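Local coordinates for protein heme oxygenase (Chlamydomonas reinhardtii, PDB 4RAJ) that probably cleaves heme oxidatively to biliverdin, carbon monoxide and free iron, as heme oxygenases do, and is captured here without its heme, at residues 62-65 with 66-70; 84-87 with 88-92; 93-96 with 97-101; 143-146 with 147-151. One frame throughout, in Å; residues are numbered along the deposited sequence.

Interaction 1 of 4, residues 62-65 with 66-70; sequences YVFV and ALEAA
Phe64 and Glu68 sit one helical turn apart on helix 50-76, their backbones joined by Glu68 N donating to Phe64 O at 3.0 Å. Above this bond the carboxylate comes obliquely to the ring, Glu68 OE2 3.5 Å from Phe64 CD1 with the two planes 49° apart, a van der Waals approach and not a stack. Glu68 CG lies anti to the carbonyl carbon (chi1 -76°), and the extended chain carries the acid to Arg95 N and His148 NE2, which bond OE2, and to Ala96 N, which bonds OE1. The Phe64 ring meets His148 edge-to-face and also packs on Phe99.

Ala66 suits a place pressed against the preceding turn, because a bare methyl fits close to its carbonyl oxygens: Ala66 CB is 3.4 Å from Tyr62 O and 3.5 Å from Val63 O, while its N donates to Tyr62 O. Val65 makes the same kind of step, its O accepting Ala69 N at 2.9 Å with the small Ala69 CB 3.2 Å away. Leu67 N to Val63 O is the straightest of the four backbone hydrogen bonds, at 175°. Such i to i+4 pairing is the signature of an alpha-helix, here helix 50-76 of the all-helical heme oxygenase fold.

Interaction 2 of 4, residues 84-87 with 88-92; sequences KFKD and VLKGG
Phe85 meets both Val88 and Leu89 around a short turn of helix, residues 86-89, that lies between longer helices of the all-alpha heme oxygenase fold. Its CB is the shared point, 3.8 Å from Leu89 CD1, while its ring atom CD2 stands 3.8 Å from Val88 CG2. The valine takes a chi1 of -62°, which places CG2 between the backbone N and the carbonyl carbon, where it is pressed against the turn: CG2 is only 3.0 Å from Phe85 O. CG1, anti to the carbonyl carbon, lies on another side of CB. Leu89 has its CG anti to the carbonyl carbon as well, and an extended second torsion of 173° carries CD1 back to the CB of Phe85. Large apolar side chains suit Phe85 and Leu89, which are buried, and Val88 borders helix 184-200: the Phe85 ring meets Trp198 edge-to-face, while Val88 touches Phe191 and Leu89 touches Val144.

The polar side is built differently. Lys86 and Lys90 are one turn apart and touch through their aliphatic CG atoms at 4.1 Å. Lys90 is bent at both chi2 and chi3, and the folded chain brings its ammonium to a salt bridge with Asp72 of helix 50-76. Beneath the two chains, Lys90 N donates to Lys86 O.

Phe85 O receives Leu89 N at 2.9 Å and, more weakly, Val88 N. A water accepts from Val88 N at 3.1 Å and donates a weak bond to Lys84 O.

Interaction 3 of 4, residues 93-96 with 97-101; sequences LYRA and PGFKQ
Arg95 and Phe99 touch through carbon: Arg95 CB lies 3.7 Å from Phe99 CE1, so the root of the arginine packs against the edge of the ring while its charged end turns elsewhere. The carbonyl of Arg95 approaches the same ring at its edge, with Arg95 O 3.2 Å from Phe99 CD1. Next to them, Ala96 CB rests 3.5 Å from Pro97 CD, and the small methyl fits beside the proline ring.

Backbone hydrogen bonds start the helix. Phe99 N donates to Arg95 O at 2.9 Å, almost straight at 169°, and Lys100 N donates to Ala96 O in the next step. This is the first turn of helix 96-107, and Pro97 suits it because a residue there needs no N-H for an i to i-4 bond. A water extends the turn, accepting from Gly98 N at 3.0 Å and donating to Tyr94 O.

Polar side-chain bonds fold Arg95 back on its own loop. Its chain is bent at chi2 (-67°) and again at chi3, and NE thereby reaches Leu93 O at 3.2 Å, the nitrogen standing above that carbonyl's plane; a second bond from NE to Tyr94 O is weak. The remaining nitrogens are held too, NH2 by Gly92 O and NH1 by the carbonyls of Ala176 and Asp178.

Interaction 4 of 4, residues 143-146 with 147-151; sequences HVYT and QHLAM
Val144 O is the acceptor most used within this turn of helix 140-151: it takes His148 N at 2.9 Å and, weakly, Leu149 N at 3.5 Å. Gln147 N donates to His143 O in the usual helical way. By contrast, Tyr145 O faces carbon, with Leu149 CB at 3.2 Å, and Thr146 O has the methyl CB of Ala150 at 3.4 Å.

The imidazole of His148 is divided in its contacts. NE2 is satisfied by Glu68, whereas the ND1 edge of the ring is turned toward Val144, with ND1 3.6 Å from Val144 CA and 3.8 Å from Val144 CG1. The valine methyls pack beside the imidazole but offer ND1 no hydrogen-bonding group, and this buried nitrogen has no polar partner in the model.

Tyr145 and Leu149 meet through Leu149 CD2, 3.6 Å from Tyr145 CD1, leaving the phenol oxygen to bond Ser25 OG. The other polar ends are satisfied likewise: His143 by Glu213 and Tyr125, and Thr146 OG1 by His214 and the carbonyl of Ala142. Gln147, bent at chi2 (-75°), brings its NE2 to Asn221 OD1 and Tyr125 OH.

Thr146, Gln147 and Ala150 line the pocket holding a bound polyether. Helix 140-151 probably corresponds to the distal helix of heme oxygenases, which covers one side of the heme site, and this pocket may represent that site.

Overall arrangement
The four contacts follow one another along the chain: interaction 1 on helix 50-76, interaction 2 on helix 86-89, interaction 3 at the start of helix 96-107 and interaction 4 on helix 140-151. Their centres lie about 10 to 15 Å apart, and interaction 4 is nearest the middle of the molecule. Interactions 1, 3 and 4 all touch one another: Glu68 of interaction 1 reaches backbone nitrogens of interaction 3 and the histidine of interaction 4, while Met151 packs on both Phe64 and Phe99. Interaction 2 is more peripheral, about 6 Å from interaction 1 at the nearest atoms, but touches interaction 3 through Val88 and Leu89 and interaction 4 through Leu89. Together they join four helices; interactions 1, 3 and 4 lie near the polyether pocket.

Interaction 1 of 4, residues 62-65 with 66-70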
loop_
_atom_site.group_PDB
_atom_site.type_symbol
_atom_site.label_atom_id
_atom_site.label_comp_id
_atom_site.label_asym_id
_atom_site.label_seq_id
_atom_site.Cartn_x
_atom_site.Cartn_y
_atom_site.Cartn_z
ATOM N N TYR A 62 -0.803 5.139 -7.663
ATOM C CA TYR A 62 -2.176 4.880 -8.087
ATOM C C TYR A 62 -2.887 3.864 -7.209
ATOM O O TYR A 62 -4.096 3.987 -6.986
ATOM C CB TYR A 62 -2.212 4.405 -9.542
ATOM C CG TYR A 62 -1.866 5.532 -10.505
ATOM C CD1 TYR A 62 -2.599 6.716 -10.504
ATOM C CD2 TYR A 62 -0.813 5.409 -11.405
ATOM C CE1 TYR A 62 -2.285 7.751 -11.383
ATOM C CE2 TYR A 62 -0.494 6.436 -12.289
ATOM C CZ TYR A 62 -1.236 7.599 -12.275
ATOM O OH TYR A 62 -0.906 8.615 -13.154
ATOM N N VAL A 63 -2.167 2.848 -6.736
ATOM C CA VAL A 63 -2.789 1.893 -5.810
ATOM C C VAL A 63 -3.288 2.630 -4.571
ATOM O O VAL A 63 -4.457 2.507 -4.164
ATOM C CB VAL A 63 -1.822 0.772 -5.379
ATOM C CG1 VAL A 63 -2.433 -0.047 -4.218
ATOM C CG2 VAL A 63 -1.475 -0.134 -6.581
ATOM N N PHE A 64 -2.422 3.431 -3.968
ATOM C CA PHE A 64 -2.861 4.138 -2.771
ATOM C C PHE A 64 -3.897 5.231 -3.053
ATOM O O PHE A 64 -4.762 5.462 -2.218
ATOM C CB PHE A 64 -1.651 4.708 -2.011
ATOM C CG PHE A 64 -0.921 3.654 -1.234
ATOM C CD1 PHE A 64 -1.431 3.188 -0.032
ATOM C CD2 PHE A 64 0.232 3.076 -1.730
ATOM C CE1 PHE A 64 -0.777 2.178 0.677
ATOM C CE2 PHE A 64 0.891 2.062 -1.028
ATOM C CZ PHE A 64 0.383 1.619 0.172
ATOM N N VAL A 65 -3.833 5.900 -4.201
ATOM C CA VAL A 65 -4.909 6.840 -4.544
ATOM C C VAL A 65 -6.257 6.106 -4.531
ATOM O O VAL A 65 -7.236 6.587 -3.955
ATOM C CB VAL A 65 -4.692 7.493 -5.929
ATOM C CG1 VAL A 65 -5.989 8.082 -6.455
ATOM C CG2 VAL A 65 -3.605 8.568 -5.847
ATOM N N ALA A 66 -6.279 4.915 -5.133
ATOM C CA ALA A 66 -7.517 4.153 -5.289
ATOM C C ALA A 66 -8.062 3.686 -3.937
ATOM O O ALA A 66 -9.246 3.863 -3.645
ATOM C CB ALA A 66 -7.292 2.951 -6.207
ATOM N N LEU A 67 -7.199 3.061 -3.139
ATOM C CA LEU A 67 -7.570 2.572 -1.813
ATOM C C LEU A 67 -8.057 3.709 -0.909
ATOM O O LEU A 67 -9.088 3.605 -0.220
ATOM C CB LEU A 67 -6.374 1.852 -1.177
ATOM C CG LEU A 67 -6.473 1.267 0.229
ATOM C CD1 LEU A 67 -7.758 0.468 0.411
ATOM C CD2 LEU A 67 -5.266 0.383 0.472
ATOM N N GLU A 68 -7.329 4.816 -0.912
ATOM C CA GLU A 68 -7.665 5.895 -0.003
ATOM C C GLU A 68 -8.918 6.654 -0.465
ATOM O O GLU A 68 -9.683 7.146 0.361
ATOM C CB GLU A 68 -6.443 6.818 0.169
ATOM C CG GLU A 68 -5.410 6.148 1.092
ATOM C CD GLU A 68 -3.999 6.714 1.006
ATOM O OE1 GLU A 68 -3.835 7.866 0.558
ATOM O OE2 GLU A 68 -3.059 5.993 1.410
ATOM N N ALA A 69 -9.153 6.711 -1.775
ATOM C CA ALA A 69 -10.379 7.321 -2.284
ATOM C C ALA A 69 -11.593 6.470 -1.897
ATOM O O ALA A 69 -12.651 6.991 -1.537
ATOM C CB ALA A 69 -10.313 7.485 -3.786
ATOM N N ALA A 70 -11.431 5.154 -1.968
ATOM C CA ALA A 70 -12.504 4.233 -1.616
ATOM C C ALA A 70 -12.825 4.350 -0.126
ATOM O O ALA A 70 -13.996 4.388 0.263
ATOM C CB ALA A 70 -12.119 2.792 -1.974
#

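Interaction 2 of 4, residues 84-87 with 88-92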
loop_
_atom_site.group_PDB
_atom_site.type_symbol
_atom_site.label_atom_id
_atom_site.label_comp_id
_atom_site.label_asym_id
_atom_site.label_seq_id
_atom_site.Cartn_x
_atom_site.Cartn_y
_atom_site.Cartn_z
ATOM N N LYS A 84 -15.508 3.351 12.265
ATOM C CA LYS A 84 -14.910 2.977 13.538
ATOM C C LYS A 84 -13.400 3.165 13.515
ATOM O O LYS A 84 -12.781 3.330 14.560
ATOM C CB LYS A 84 -15.261 1.533 13.900
ATOM C CG LYS A 84 -16.727 1.345 14.261
ATOM C CD LYS A 84 -17.038 -0.107 14.595
ATOM C CE LYS A 84 -18.479 -0.282 15.062
ATOM N NZ LYS A 84 -18.733 0.408 16.349
ATOM N N PHE A 85 -12.821 3.160 12.314
ATOM C CA PHE A 85 -11.374 3.228 12.133
ATOM C C PHE A 85 -10.889 4.628 11.747
ATOM O O PHE A 85 -9.703 4.820 11.490
ATOM C CB PHE A 85 -10.923 2.226 11.051
ATOM C CG PHE A 85 -10.969 0.785 11.496
ATOM C CD1 PHE A 85 -12.181 0.117 11.619
ATOM C CD2 PHE A 85 -9.798 0.107 11.801
ATOM C CE1 PHE A 85 -12.229 -1.211 12.045
ATOM C CE2 PHE A 85 -9.832 -1.216 12.216
ATOM C CZ PHE A 85 -11.054 -1.883 12.333
ATOM N N LYS A 86 -11.805 5.589 11.691
ATOM C CA LYS A 86 -11.464 6.942 11.243
ATOM C C LYS A 86 -10.204 7.509 11.905
ATOM O O LYS A 86 -9.327 8.035 11.219
ATOM C CB LYS A 86 -12.640 7.893 11.482
ATOM C CG LYS A 86 -12.341 9.343 11.125
ATOM C CD LYS A 86 -13.593 10.040 10.620
ATOM C CE LYS A 86 -13.352 11.514 10.352
ATOM N NZ LYS A 86 -14.522 12.133 9.665
ATOM N N ASP A 87 -10.088 7.392 13.225
ATOM C CA ASP A 87 -8.923 7.975 13.903
ATOM C C ASP A 87 -7.592 7.319 13.490
ATOM O O ASP A 87 -6.589 8.014 13.317
ATOM C CB ASP A 87 -9.093 7.902 15.419
ATOM C CG ASP A 87 -10.211 8.805 15.928
ATOM O OD1 ASP A 87 -10.614 9.741 15.198
ATOM O OD2 ASP A 87 -10.679 8.579 17.062
ATOM N N VAL A 88 -7.586 5.999 13.306
ATOM C CA VAL A 88 -6.350 5.303 12.947
ATOM C C VAL A 88 -6.048 5.451 11.445
ATOM O O VAL A 88 -4.892 5.414 11.027
ATOM C CB VAL A 88 -6.396 3.790 13.346
ATOM C CG1 VAL A 88 -6.535 3.633 14.865
ATOM C CG2 VAL A 88 -7.519 3.049 12.641
ATOM N N LEU A 89 -7.083 5.664 10.639
ATOM C CA LEU A 89 -6.889 5.847 9.197
ATOM C C LEU A 89 -6.427 7.253 8.830
ATOM O O LEU A 89 -5.555 7.437 7.978
ATOM C CB LEU A 89 -8.189 5.542 8.438
ATOM C CG LEU A 89 -8.656 4.096 8.391
ATOM C CD1 LEU A 89 -10.047 4.011 7.755
ATOM C CD2 LEU A 89 -7.669 3.259 7.608
ATOM N N LYS A 90 -7.032 8.246 9.468
ATOM C CA LYS A 90 -6.842 9.626 9.070
ATOM C C LYS A 90 -5.774 10.318 9.907
ATOM O O LYS A 90 -5.669 11.534 9.877
ATOM C CB LYS A 90 -8.167 10.388 9.169
ATOM C CG LYS A 90 -9.322 9.721 8.411
ATOM C CD LYS A 90 -9.089 9.707 6.908
ATOM C CE LYS A 90 -8.925 11.107 6.357
ATOM N NZ LYS A 90 -8.871 11.100 4.871
ATOM N N GLY A 91 -4.975 9.545 10.640
ATOM C CA GLY A 91 -4.004 10.142 11.546
ATOM C C GLY A 91 -2.555 9.990 11.122
ATOM O O GLY A 91 -1.644 10.121 11.942
ATOM N N GLY A 92 -2.337 9.718 9.841
ATOM C CA GLY A 92 -0.993 9.597 9.299
ATOM C C GLY A 92 -0.726 8.343 8.479
ATOM O O GLY A 92 0.323 8.223 7.848
HETATM O O HOH W 1 -9.694 4.540 14.962
#

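Interaction 3 of 4, residues 93-96 with 97-101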
loop_
_atom_site.group_PDB
_atom_site.type_symbol
_atom_site.label_atom_id
_atom_site.label_comp_id
_atom_site.label_asym_id
_atom_site.label_seq_id
_atom_site.Cartn_x
_atom_site.Cartn_y
_atom_site.Cartn_z
ATOM N N LEU A 93 -1.651 7.391 8.491
ATOM C CA LEU A 93 -1.435 6.166 7.747
ATOM C C LEU A 93 -1.389 6.382 6.241
ATOM O O LEU A 93 -0.664 5.669 5.539
ATOM C CB LEU A 93 -2.532 5.142 8.047
ATOM C CG LEU A 93 -2.317 3.968 9.003
ATOM C CD1 LEU A 93 -3.443 2.963 8.805
ATOM C CD2 LEU A 93 -0.967 3.294 8.843
ATOM N N TYR A 94 -2.199 7.327 5.750
ATOM C CA TYR A 94 -2.374 7.518 4.312
ATOM C C TYR A 94 -1.043 7.840 3.619
ATOM O O TYR A 94 -0.219 8.588 4.161
ATOM C CB TYR A 94 -3.381 8.635 4.028
ATOM C CG TYR A 94 -4.845 8.223 4.074
ATOM C CD1 TYR A 94 -5.263 7.084 4.761
ATOM C CD2 TYR A 94 -5.809 8.977 3.409
ATOM C CE1 TYR A 94 -6.616 6.719 4.793
ATOM C CE2 TYR A 94 -7.154 8.623 3.436
ATOM C CZ TYR A 94 -7.554 7.501 4.134
ATOM O OH TYR A 94 -8.904 7.159 4.153
ATOM N N ARG A 95 -0.877 7.303 2.409
ATOM C CA ARG A 95 0.376 7.328 1.667
ATOM C C ARG A 95 0.316 8.069 0.329
ATOM O O ARG A 95 1.362 8.426 -0.201
ATOM C CB ARG A 95 0.859 5.888 1.365
ATOM C CG ARG A 95 1.214 5.027 2.572
ATOM C CD ARG A 95 2.470 5.587 3.282
ATOM N NE ARG A 95 2.116 6.569 4.306
ATOM C CZ ARG A 95 2.978 7.427 4.861
ATOM N NH1 ARG A 95 4.250 7.427 4.483
ATOM N NH2 ARG A 95 2.564 8.294 5.789
ATOM N N ALA A 96 -0.865 8.250 -0.258
ATOM C CA ALA A 96 -0.898 8.783 -1.644
ATOM C C ALA A 96 -0.224 10.176 -1.763
ATOM O O ALA A 96 0.506 10.428 -2.729
ATOM C CB ALA A 96 -2.331 8.835 -2.182
ATOM N N PRO A 97 -0.440 11.069 -0.778
ATOM C CA PRO A 97 0.274 12.342 -0.933
ATOM C C PRO A 97 1.795 12.203 -0.862
ATOM O O PRO A 97 2.486 12.886 -1.618
ATOM C CB PRO A 97 -0.245 13.181 0.237
ATOM C CG PRO A 97 -1.598 12.626 0.514
ATOM C CD PRO A 97 -1.430 11.142 0.317
ATOM N N GLY A 98 2.299 11.336 0.017
ATOM C CA GLY A 98 3.725 11.038 0.070
ATOM C C GLY A 98 4.275 10.455 -1.236
ATOM O O GLY A 98 5.347 10.856 -1.722
ATOM N N PHE A 99 3.547 9.509 -1.820
ATOM C CA PHE A 99 3.951 8.970 -3.126
ATOM C C PHE A 99 3.965 10.057 -4.190
ATOM O O PHE A 99 4.872 10.142 -5.003
ATOM C CB PHE A 99 3.010 7.845 -3.582
ATOM C CG PHE A 99 3.379 6.485 -3.042
ATOM C CD1 PHE A 99 2.896 6.073 -1.806
ATOM C CD2 PHE A 99 4.189 5.616 -3.778
ATOM C CE1 PHE A 99 3.216 4.835 -1.308
ATOM C CE2 PHE A 99 4.517 4.382 -3.289
ATOM C CZ PHE A 99 4.029 3.985 -2.047
ATOM N N LYS A 100 2.942 10.893 -4.198
ATOM C CA LYS A 100 2.876 11.932 -5.217
ATOM C C LYS A 100 4.045 12.901 -5.062
ATOM O O LYS A 100 4.641 13.309 -6.047
ATOM C CB LYS A 100 1.548 12.689 -5.151
ATOM C CG LYS A 100 1.250 13.456 -6.437
ATOM C CD LYS A 100 0.095 14.437 -6.269
ATOM C CE LYS A 100 -0.402 14.897 -7.632
ATOM N NZ LYS A 100 -1.358 16.031 -7.505
ATOM N N GLN A 101 4.383 13.260 -3.825
ATOM C CA GLN A 101 5.535 14.127 -3.586
ATOM C C GLN A 101 6.823 13.539 -4.158
ATOM O O GLN A 101 7.609 14.240 -4.806
ATOM C CB GLN A 101 5.705 14.390 -2.082
ATOM C CG GLN A 101 4.724 15.404 -1.547
ATOM C CD GLN A 101 4.666 15.404 -0.029
ATOM O OE1 GLN A 101 5.698 15.342 0.642
ATOM N NE2 GLN A 101 3.455 15.476 0.519
HETATM O O HOH W 2 1.343 10.546 2.733
#

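Interaction 4 of 4, residues 143-146 with 147-151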
loop_
_atom_site.group_PDB
_atom_site.type_symbol
_atom_site.label_atom_id
_atom_site.label_comp_id
_atom_site.label_asym_id
_atom_site.label_seq_id
_atom_site.Cartn_x
_atom_site.Cartn_y
_atom_site.Cartn_z
ATOM N N HIS A 143 -7.292 -4.557 3.030
ATOM C CA HIS A 143 -6.269 -4.003 2.161
ATOM C C HIS A 143 -5.424 -2.936 2.842
ATOM O O HIS A 143 -4.243 -2.777 2.514
ATOM C CB HIS A 143 -6.863 -3.449 0.869
ATOM C CG HIS A 143 -7.506 -4.490 0.011
ATOM N ND1 HIS A 143 -7.219 -4.608 -1.331
ATOM C CD2 HIS A 143 -8.525 -5.346 0.251
ATOM C CE1 HIS A 143 -7.934 -5.593 -1.844
ATOM N NE2 HIS A 143 -8.752 -6.042 -0.910
ATOM N N VAL A 144 -6.018 -2.218 3.779
ATOM C CA VAL A 144 -5.246 -1.334 4.641
ATOM C C VAL A 144 -4.233 -2.154 5.429
ATOM O O VAL A 144 -3.062 -1.788 5.528
ATOM C CB VAL A 144 -6.149 -0.564 5.622
ATOM C CG1 VAL A 144 -5.300 0.226 6.635
ATOM C CG2 VAL A 144 -7.080 0.361 4.862
ATOM N N TYR A 145 -4.691 -3.280 5.976
ATOM C CA TYR A 145 -3.830 -4.125 6.799
ATOM C C TYR A 145 -2.594 -4.557 6.015
ATOM O O TYR A 145 -1.466 -4.496 6.522
ATOM C CB TYR A 145 -4.601 -5.357 7.322
ATOM C CG TYR A 145 -3.730 -6.298 8.125
ATOM C CD1 TYR A 145 -3.209 -5.909 9.351
ATOM C CD2 TYR A 145 -3.439 -7.579 7.669
ATOM C CE1 TYR A 145 -2.405 -6.759 10.097
ATOM C CE2 TYR A 145 -2.637 -8.444 8.416
ATOM C CZ TYR A 145 -2.123 -8.023 9.630
ATOM O OH TYR A 145 -1.325 -8.859 10.384
ATOM N N THR A 146 -2.814 -4.937 4.760
ATOM C CA THR A 146 -1.764 -5.418 3.876
ATOM C C THR A 146 -0.841 -4.324 3.343
ATOM O O THR A 146 0.379 -4.460 3.388
ATOM C CB THR A 146 -2.366 -6.136 2.660
ATOM O OG1 THR A 146 -3.311 -7.130 3.103
ATOM C CG2 THR A 146 -1.271 -6.795 1.825
ATOM N N GLN A 147 -1.448 -3.260 2.823
ATOM C CA GLN A 147 -0.740 -2.207 2.094
ATOM C C GLN A 147 -0.152 -1.156 3.018
ATOM O O GLN A 147 1.043 -0.880 2.987
ATOM C CB GLN A 147 -1.686 -1.528 1.096
ATOM C CG GLN A 147 -2.384 -2.494 0.097
ATOM C CD GLN A 147 -1.450 -2.988 -0.983
ATOM O OE1 GLN A 147 -0.238 -2.808 -0.898
ATOM N NE2 GLN A 147 -2.013 -3.609 -2.027
ATOM N N HIS A 148 -0.997 -0.548 3.838
ATOM C CA HIS A 148 -0.526 0.574 4.641
ATOM C C HIS A 148 0.441 0.161 5.728
ATOM O O HIS A 148 1.354 0.905 6.068
ATOM C CB HIS A 148 -1.706 1.307 5.258
ATOM C CG HIS A 148 -2.471 2.118 4.274
ATOM N ND1 HIS A 148 -3.503 1.596 3.524
ATOM C CD2 HIS A 148 -2.353 3.417 3.909
ATOM C CE1 HIS A 148 -3.993 2.544 2.743
ATOM N NE2 HIS A 148 -3.311 3.656 2.953
ATOM N N LEU A 149 0.248 -1.025 6.283
ATOM C CA LEU A 149 1.075 -1.428 7.411
ATOM C C LEU A 149 2.453 -1.889 6.926
ATOM O O LEU A 149 3.452 -1.738 7.630
ATOM C CB LEU A 149 0.366 -2.512 8.237
ATOM C CG LEU A 149 -0.451 -1.967 9.424
ATOM C CD1 LEU A 149 -1.450 -0.897 9.011
ATOM C CD2 LEU A 149 -1.161 -3.081 10.183
ATOM N N ALA A 150 2.519 -2.399 5.703
ATOM C CA ALA A 150 3.810 -2.767 5.119
ATOM C C ALA A 150 4.653 -1.523 4.830
ATOM O O ALA A 150 5.871 -1.538 5.031
ATOM C CB ALA A 150 3.611 -3.595 3.852
ATOM N N MET A 151 4.011 -0.440 4.382
ATOM C CA MET A 151 4.731 0.819 4.150
ATOM C C MET A 151 5.376 1.330 5.430
ATOM O O MET A 151 6.488 1.893 5.405
ATOM C CB MET A 151 3.786 1.875 3.574
ATOM C CG MET A 151 3.256 1.465 2.201
ATOM S SD MET A 151 4.588 1.475 0.972
ATOM C CE MET A 151 5.020 3.204 1.128
#